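PDB 6L77: MS5a from Brassica napus, which is of uncertain molecular function but is linked to meiosis and, through its cystatin-like folds, appears to enhance papain rather than inhibit it. Local coordinates for residues W138-L141 and Y142-S146; R24-L28 and E29-L33; M128-S131 and D132-H136. All coordinates share one frame; numbering follows the deposited sequence.

Overall arrangement
The chain is the C-terminal part of a longer, cystatin-like protein, built on a nine-stranded antiparallel sheet with two long helices, 12-29 and 138-150. Interaction 2 comes first in the chain, where helix 12-29 ends and leads into strand 34-45. Interaction 3 follows after the edge strand 124-127 and takes in the whole of short helix 130-135; interaction 1 lies just beyond, in helix 138-150. Centres of interactions 1 and 3 are about 13 Å apart, joined by Ile139 packing on Trp133; those of 1 and 2 are about 17 Å apart, joined by Trp138 on Met27. Interaction 1 is buried between helix 12-29 and strands 186-195 and 201-212, while the other two contacts lie nearer the surface.

Interaction 1: W138-L141 and Y142-S146; sequences WIRL and YMEIS
Tyr142 and Trp138, one turn apart on helix 138-150, pack ring to ring beneath the backbone bond Tyr142 N to Trp138 O (2.9 Å). The tyrosine has its CG anti to the carbonyl carbon (chi1 -66°), which sends the ring back toward the preceding turn. CB and CG leave the helix past Trp138 O, and CD1 comes within 3.1 Å of that Trp138 O, CE1 within 3.7 Å. On the far side of the ring from CD1, CD2 lies 3.8 Å from Trp138 CE3, and Tyr142 CE2 approaches Trp138 CE3 to 3.5 Å, with CZ facing the same atom. CE3 sits over one tyrosine face near its rim, the ring planes at an oblique 55°. At the tip, OH bonds to His23 and Arg210, while Trp138 NE1 is held by Leu180 O. Cutting Tyr142 back to an alanine is likely to open a gap beside the Trp138 six-membered ring and leave His23 and Arg210 without their shared hydroxyl. Elsewhere on the helix, Leu141 CD1 meets Ile145 CD1 at 3.8 Å, facing helix 12-29. On the exposed flank Arg140 and Glu144 run side by side, and NH1 makes a weak bond to OE2 (3.4 Å) near the guanidinium plane. The chemistry thus implies an amphipathic helix: aromatic and aliphatic groups fill the core, with their buried polar tips satisfied, and a loose ion pair marks the solvent side.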
loop_
_atom_site.group_PDB
_atom_site.type_symbol
_atom_site.label_atom_id
_atom_site.label_comp_id
_atom_site.label_asym_id
_atom_site.label_seq_id
_atom_site.Cartn_x
_atom_site.Cartn_y
_atom_site.Cartn_z
ATOM N N TRP A 138 5.335 -4.599 -2.350
ATOM C CA TRP A 138 4.413 -3.515 -2.024
ATOM C C TRP A 138 3.172 -3.544 -2.907
ATOM O O TRP A 138 2.129 -3.023 -2.512
ATOM C CB TRP A 138 5.112 -2.154 -2.123
ATOM C CG TRP A 138 5.590 -1.739 -3.497
ATOM C CD1 TRP A 138 6.864 -1.842 -3.994
ATOM C CD2 TRP A 138 4.807 -1.124 -4.532
ATOM N NE1 TRP A 138 6.916 -1.326 -5.270
ATOM C CE2 TRP A 138 5.666 -0.884 -5.623
ATOM C CE3 TRP A 138 3.462 -0.741 -4.633
ATOM C CZ2 TRP A 138 5.220 -0.288 -6.814
ATOM C CZ3 TRP A 138 3.021 -0.164 -5.809
ATOM C CH2 TRP A 138 3.900 0.066 -6.885
ATOM N N ILE A 139 3.256 -4.141 -4.095
ATOM C CA ILE A 139 2.068 -4.291 -4.924
ATOM C C ILE A 139 1.059 -5.191 -4.223
ATOM O O ILE A 139 -0.116 -4.839 -4.082
ATOM C CB ILE A 139 2.464 -4.822 -6.312
ATOM C CG1 ILE A 139 3.299 -3.760 -7.039
ATOM C CG2 ILE A 139 1.239 -5.227 -7.136
ATOM C CD1 ILE A 139 3.909 -4.267 -8.351
ATOM N N ARG A 140 1.519 -6.346 -3.726
ATOM C CA ARG A 140 0.635 -7.216 -2.955
ATOM C C ARG A 140 0.110 -6.511 -1.710
ATOM O O ARG A 140 -1.066 -6.662 -1.355
ATOM C CB ARG A 140 1.351 -8.509 -2.555
ATOM C CG ARG A 140 0.547 -9.339 -1.529
ATOM C CD ARG A 140 1.108 -10.735 -1.345
ATOM N NE ARG A 140 2.548 -10.733 -1.117
ATOM C CZ ARG A 140 3.119 -10.567 0.071
ATOM N NH1 ARG A 140 2.368 -10.383 1.149
ATOM N NH2 ARG A 140 4.444 -10.582 0.181
ATOM N N LEU A 141 0.968 -5.741 -1.031
ATOM C CA LEU A 141 0.521 -4.968 0.125
ATOM C C LEU A 141 -0.655 -4.057 -0.224
ATOM O O LEU A 141 -1.653 -4.006 0.510
ATOM C CB LEU A 141 1.687 -4.143 0.676
ATOM C CG LEU A 141 1.332 -3.208 1.845
ATOM C CD1 LEU A 141 0.774 -4.001 3.019
ATOM C CD2 LEU A 141 2.557 -2.438 2.274
ATOM N N TYR A 142 -0.551 -3.307 -1.330
ATOM C CA TYR A 142 -1.630 -2.372 -1.648
ATOM C C TYR A 142 -2.906 -3.128 -1.993
ATOM O O TYR A 142 -4.007 -2.702 -1.617
ATOM C CB TYR A 142 -1.242 -1.431 -2.792
ATOM C CG TYR A 142 -0.115 -0.433 -2.517
ATOM C CD1 TYR A 142 0.682 -0.519 -1.371
ATOM C CD2 TYR A 142 0.148 0.596 -3.422
ATOM C CE1 TYR A 142 1.717 0.407 -1.141
ATOM C CE2 TYR A 142 1.174 1.510 -3.205
ATOM C CZ TYR A 142 1.957 1.407 -2.070
ATOM O OH TYR A 142 2.972 2.310 -1.870
HETATM N N MSE A 143 -2.779 -4.266 -2.675
HETATM C CA MSE A 143 -3.940 -5.140 -2.907
HETATM C C MSE A 143 -4.574 -5.614 -1.591
HETATM O O MSE A 143 -5.796 -5.590 -1.422
HETATM C CB MSE A 143 -3.542 -6.363 -3.741
HETATM C CG MSE A 143 -4.653 -7.417 -3.848
HETATM SE SE MSE A 143 -4.039 -9.077 -4.714
HETATM C CE MSE A 143 -2.662 -9.609 -3.422
ATOM N N GLU A 144 -3.729 -6.052 -0.656
ATOM C CA GLU A 144 -4.246 -6.564 0.611
ATOM C C GLU A 144 -4.983 -5.484 1.391
ATOM O O GLU A 144 -6.045 -5.744 1.973
ATOM C CB GLU A 144 -3.102 -7.156 1.433
ATOM C CG GLU A 144 -2.613 -8.464 0.839
ATOM C CD GLU A 144 -1.441 -9.067 1.588
ATOM O OE1 GLU A 144 -0.889 -8.397 2.491
ATOM O OE2 GLU A 144 -1.074 -10.215 1.262
ATOM N N ILE A 145 -4.448 -4.263 1.415
ATOM C CA ILE A 145 -5.136 -3.180 2.110
ATOM C C ILE A 145 -6.449 -2.845 1.411
ATOM O O ILE A 145 -7.461 -2.572 2.066
ATOM C CB ILE A 145 -4.217 -1.949 2.220
ATOM C CG1 ILE A 145 -2.968 -2.310 3.029
ATOM C CG2 ILE A 145 -4.955 -0.796 2.890
ATOM C CD1 ILE A 145 -1.908 -1.242 3.034
ATOM N N SER A 146 -6.457 -2.878 0.076
ATOM C CA SER A 146 -7.690 -2.639 -0.670
ATOM C C SER A 146 -8.738 -3.696 -0.352
ATOM O O SER A 146 -9.912 -3.377 -0.124
ATOM C CB SER A 146 -7.396 -2.622 -2.174
ATOM O OG SER A 146 -6.452 -1.619 -2.500
#

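Interaction 2: R24-L28 and E29-L33; sequences RYNML and EGTNL
With chi1 at -77°, Asn26 swings its amide off helix 12-29 against the chain returning past it, and Thr31 answers with chi1 at 52°, which turns OG1 toward that amide. Thr31 OG1 donates to Asn26 OD1 (2.8 Å) in the amide plane, on a lone pair. Leu33 N also reaches Asn26 OD1 (3.0 Å), its donor tilted from that plane. The other arm of the amide, Asn26 ND2, gives a nearly straight bond to Leu33 O (3.0 Å), so three bonds fix the rotation of the group. Helix 12-29 ends at Gly30, whose positive phi turns the chain: Thr31 N makes a six-to-one bond to Asn26 O (3.2 Å), and Gly30 N bonds weakly to the same oxygen. Next to this turn, Glu29 CG lies over one face of the Tyr25 ring, 3.7 Å from its centroid, in a CH-pi contact. Leu33 CD1 comes obliquely to the same ring, 3.7 Å from Tyr25 CE2, and Phe69 adds an edge-to-face partner. Leu33 goes on to touch Ala58 and Asp60 of strand 49-60, where the loop hands over to strand 34-45.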
loop_
_atom_site.group_PDB
_atom_site.type_symbol
_atom_site.label_atom_id
_atom_site.label_comp_id
_atom_site.label_asym_id
_atom_site.label_seq_id
_atom_site.Cartn_x
_atom_site.Cartn_y
_atom_site.Cartn_z
ATOM N N ARG A 24 7.622 2.135 3.630
ATOM C CA ARG A 24 8.155 3.481 3.418
ATOM C C ARG A 24 9.636 3.536 3.768
ATOM O O ARG A 24 10.458 4.011 2.973
ATOM C CB ARG A 24 7.352 4.490 4.254
ATOM C CG ARG A 24 7.921 5.916 4.259
ATOM C CD ARG A 24 6.993 6.890 4.966
ATOM N NE ARG A 24 7.512 8.262 4.935
ATOM C CZ ARG A 24 8.275 8.796 5.883
ATOM N NH1 ARG A 24 8.605 8.088 6.952
ATOM N NH2 ARG A 24 8.696 10.047 5.771
ATOM N N TYR A 25 10.000 3.006 4.938
ATOM C CA TYR A 25 11.402 2.996 5.360
ATOM C C TYR A 25 12.274 2.195 4.399
ATOM O O TYR A 25 13.320 2.672 3.943
ATOM C CB TYR A 25 11.516 2.412 6.772
ATOM C CG TYR A 25 12.913 2.460 7.323
ATOM C CD1 TYR A 25 13.400 3.614 7.935
ATOM C CD2 TYR A 25 13.751 1.350 7.234
ATOM C CE1 TYR A 25 14.691 3.659 8.447
ATOM C CE2 TYR A 25 15.041 1.388 7.741
ATOM C CZ TYR A 25 15.501 2.545 8.345
ATOM O OH TYR A 25 16.779 2.591 8.856
ATOM N N ASN A 26 11.867 0.963 4.097
ATOM C CA ASN A 26 12.688 0.099 3.246
ATOM C C ASN A 26 12.919 0.722 1.879
ATOM O O ASN A 26 14.012 0.605 1.311
ATOM C CB ASN A 26 12.030 -1.267 3.068
ATOM C CG ASN A 26 12.189 -2.151 4.276
ATOM O OD1 ASN A 26 13.163 -2.031 5.032
ATOM N ND2 ASN A 26 11.243 -3.066 4.460
HETATM N N MSE A 27 11.911 1.383 1.333
HETATM C CA MSE A 27 12.047 1.956 0.005
HETATM C C MSE A 27 12.969 3.155 0.021
HETATM O O MSE A 27 13.760 3.351 -0.892
HETATM C CB MSE A 27 10.677 2.330 -0.553
HETATM C CG MSE A 27 9.788 1.122 -0.751
HETATM SE SE MSE A 27 9.857 0.485 -2.589
HETATM C CE MSE A 27 9.131 2.121 -3.344
ATOM N N LEU A 28 12.871 3.960 1.071
ATOM C CA LEU A 28 13.703 5.153 1.153
ATOM C C LEU A 28 15.144 4.810 1.494
ATOM O O LEU A 28 16.074 5.494 1.047
ATOM C CB LEU A 28 13.131 6.097 2.203
ATOM C CG LEU A 28 11.874 6.845 1.786
ATOM C CD1 LEU A 28 11.244 7.526 2.990
ATOM C CD2 LEU A 28 12.227 7.854 0.711
ATOM N N GLU A 29 15.352 3.773 2.293
ATOM C CA GLU A 29 16.672 3.443 2.805
ATOM C C GLU A 29 17.345 2.309 2.046
ATOM O O GLU A 29 18.533 2.060 2.264
ATOM C CB GLU A 29 16.570 3.066 4.288
ATOM C CG GLU A 29 16.070 4.192 5.160
ATOM C CD GLU A 29 16.948 5.418 5.060
ATOM O OE1 GLU A 29 16.417 6.515 4.799
ATOM O OE2 GLU A 29 18.175 5.278 5.227
ATOM N N GLY A 30 16.628 1.619 1.166
ATOM C CA GLY A 30 17.205 0.473 0.489
ATOM C C GLY A 30 17.457 -0.708 1.398
ATOM O O GLY A 30 18.427 -1.442 1.198
ATOM N N THR A 31 16.600 -0.923 2.386
ATOM C CA THR A 31 16.793 -1.954 3.395
ATOM C C THR A 31 15.744 -3.050 3.238
ATOM O O THR A 31 14.849 -2.984 2.389
ATOM C CB THR A 31 16.735 -1.345 4.799
ATOM O OG1 THR A 31 15.528 -0.574 4.936
ATOM C CG2 THR A 31 17.933 -0.438 5.047
ATOM N N ASN A 32 15.871 -4.089 4.081
ATOM C CA ASN A 32 14.972 -5.248 4.069
ATOM C C ASN A 32 14.615 -5.587 5.515
ATOM O O ASN A 32 15.006 -6.625 6.058
ATOM C CB ASN A 32 15.605 -6.453 3.368
ATOM C CG ASN A 32 15.651 -6.281 1.875
ATOM O OD1 ASN A 32 14.685 -6.580 1.181
ATOM N ND2 ASN A 32 16.755 -5.756 1.375
ATOM N N LEU A 33 13.893 -4.677 6.164
ATOM C CA LEU A 33 13.377 -4.946 7.495
ATOM C C LEU A 33 12.017 -5.619 7.377
ATOM O O LEU A 33 11.172 -5.201 6.577
ATOM C CB LEU A 33 13.237 -3.660 8.312
ATOM C CG LEU A 33 14.496 -2.846 8.593
ATOM C CD1 LEU A 33 14.107 -1.720 9.544
ATOM C CD2 LEU A 33 15.576 -3.714 9.204
HETATM O O HOH W 1 14.838 -2.191 -0.170
#

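Interaction 3: M128-S131 and D132-H136; sequences MQKS and DWEEH
Asp132 OD2 is gripped from two quarters: Gln129 N donates to it almost straight (2.9 Å, 171°), and Arg176 of helix 176-181 makes a salt bridge to it. The backbone N-H arrives on the anti side of the carboxylate, somewhat out of its plane. Gln129, the N-cap of helix 130-135, in turn accepts at OE1 from Ser131 N (3.1 Å), with the donor well above the amide plane. With the Asp132 bond this makes a capping box; the carboxylate so placed is likely to be favoured by the positive end of the helix dipole, and Arg176 would stabilise its charge further. A water donates to the second carboxylate oxygen, 2.8 Å from Asp132 OD1, and lies very close to Ser131 OG. Beneath the first turn lies the Trp133 ring. Trp133 chi1 of 65° sets CG between backbone N and carbonyl carbon and folds the indole back under the residues before it. Lys130 CA stands over the six-membered ring, 3.5 Å from its centroid and nearly on its normal, a CH-pi contact. Gln129 O lies over the same face, 3.4 Å from Trp133 CE3. The indole also touches Ile163 and Val166 of strand 161-170, so the helix start is seated on the sheet. Outside, Lys130 and Glu134 form an exposed salt bridge whose modelled length is too short to be trusted. At the far end His136 ND1 bonds in its ring plane to Asp132 O (2.8 Å), while NE2 meets Lys181.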
loop_
_atom_site.group_PDB
_atom_site.type_symbol
_atom_site.label_atom_id
_atom_site.label_comp_id
_atom_site.label_asym_id
_atom_site.label_seq_id
_atom_site.Cartn_x
_atom_site.Cartn_y
_atom_site.Cartn_z
HETATM N N MSE A 128 2.893 -4.471 -15.994
HETATM C CA MSE A 128 3.841 -5.274 -15.226
HETATM C C MSE A 128 3.759 -6.747 -15.587
HETATM O O MSE A 128 2.698 -7.248 -15.958
HETATM C CB MSE A 128 3.604 -5.093 -13.727
HETATM C CG MSE A 128 3.915 -3.685 -13.219
HETATM SE SE MSE A 128 5.677 -3.034 -13.858
HETATM C CE MSE A 128 5.612 -1.233 -13.062
ATOM N N GLN A 129 4.901 -7.423 -15.506
ATOM C CA GLN A 129 4.981 -8.864 -15.672
ATOM C C GLN A 129 4.889 -9.519 -14.297
ATOM O O GLN A 129 5.154 -8.888 -13.277
ATOM C CB GLN A 129 6.295 -9.256 -16.367
ATOM C CG GLN A 129 6.329 -10.677 -16.913
ATOM C CD GLN A 129 7.629 -11.407 -16.591
ATOM O OE1 GLN A 129 7.660 -12.305 -15.740
ATOM N NE2 GLN A 129 8.708 -11.026 -17.275
ATOM N N LYS A 130 4.499 -10.796 -14.284
ATOM C CA LYS A 130 4.391 -11.537 -13.028
ATOM C C LYS A 130 5.660 -11.423 -12.201
ATOM O O LYS A 130 5.599 -11.220 -10.983
ATOM C CB LYS A 130 4.079 -13.005 -13.329
ATOM C CG LYS A 130 3.770 -13.873 -12.129
ATOM C CD LYS A 130 3.010 -15.111 -12.610
ATOM C CE LYS A 130 2.589 -16.003 -11.456
ATOM N NZ LYS A 130 3.762 -16.602 -10.761
ATOM N N SER A 131 6.826 -11.541 -12.847
ATOM C CA SER A 131 8.079 -11.396 -12.120
ATOM C C SER A 131 8.198 -10.017 -11.490
ATOM O O SER A 131 8.763 -9.889 -10.398
ATOM C CB SER A 131 9.267 -11.658 -13.046
ATOM O OG SER A 131 9.355 -10.654 -14.046
ATOM N N ASP A 132 7.661 -8.981 -12.143
ATOM C CA ASP A 132 7.758 -7.628 -11.589
ATOM C C ASP A 132 7.048 -7.517 -10.243
ATOM O O ASP A 132 7.599 -6.965 -9.278
ATOM C CB ASP A 132 7.176 -6.607 -12.564
ATOM C CG ASP A 132 8.026 -6.421 -13.803
ATOM O OD1 ASP A 132 9.270 -6.451 -13.696
ATOM O OD2 ASP A 132 7.433 -6.234 -14.885
ATOM N N TRP A 133 5.803 -7.997 -10.159
ATOM C CA TRP A 133 5.124 -7.856 -8.875
ATOM C C TRP A 133 5.606 -8.884 -7.864
ATOM O O TRP A 133 5.624 -8.595 -6.666
ATOM C CB TRP A 133 3.594 -7.914 -9.022
ATOM C CG TRP A 133 2.946 -9.196 -9.494
ATOM C CD1 TRP A 133 2.803 -10.372 -8.794
ATOM C CD2 TRP A 133 2.274 -9.391 -10.740
ATOM N NE1 TRP A 133 2.110 -11.292 -9.552
ATOM C CE2 TRP A 133 1.779 -10.715 -10.752
ATOM C CE3 TRP A 133 2.058 -8.578 -11.859
ATOM C CZ2 TRP A 133 1.074 -11.232 -11.825
ATOM C CZ3 TRP A 133 1.362 -9.098 -12.925
ATOM C CH2 TRP A 133 0.880 -10.415 -12.905
ATOM N N GLU A 134 6.043 -10.059 -8.315
ATOM C CA GLU A 134 6.576 -11.024 -7.364
ATOM C C GLU A 134 7.844 -10.511 -6.697
ATOM O O GLU A 134 8.092 -10.819 -5.527
ATOM C CB GLU A 134 6.831 -12.362 -8.049
ATOM C CG GLU A 134 5.555 -13.109 -8.374
ATOM C CD GLU A 134 5.822 -14.482 -8.955
ATOM O OE1 GLU A 134 6.964 -14.725 -9.407
ATOM O OE2 GLU A 134 4.890 -15.318 -8.953
ATOM N N GLU A 135 8.640 -9.706 -7.400
ATOM C CA GLU A 135 9.859 -9.176 -6.802
ATOM C C GLU A 135 9.654 -7.877 -6.029
ATOM O O GLU A 135 10.587 -7.427 -5.359
ATOM C CB GLU A 135 10.929 -8.971 -7.877
ATOM C CG GLU A 135 11.512 -10.287 -8.387
ATOM C CD GLU A 135 12.112 -10.172 -9.779
ATOM O OE1 GLU A 135 12.669 -11.179 -10.270
ATOM O OE2 GLU A 135 12.014 -9.080 -10.382
ATOM N N HIS A 136 8.471 -7.261 -6.087
ATOM C CA HIS A 136 8.227 -6.005 -5.379
ATOM C C HIS A 136 6.906 -6.129 -4.627
ATOM O O HIS A 136 5.848 -5.802 -5.166
ATOM C CB HIS A 136 8.243 -4.832 -6.351
ATOM C CG HIS A 136 9.528 -4.724 -7.111
ATOM N ND1 HIS A 136 9.740 -5.376 -8.307
ATOM C CD2 HIS A 136 10.688 -4.096 -6.813
ATOM C CE1 HIS A 136 10.970 -5.132 -8.725
ATOM N NE2 HIS A 136 11.565 -4.356 -7.840
HETATM O O HOH W 2 10.898 -8.710 -13.469
#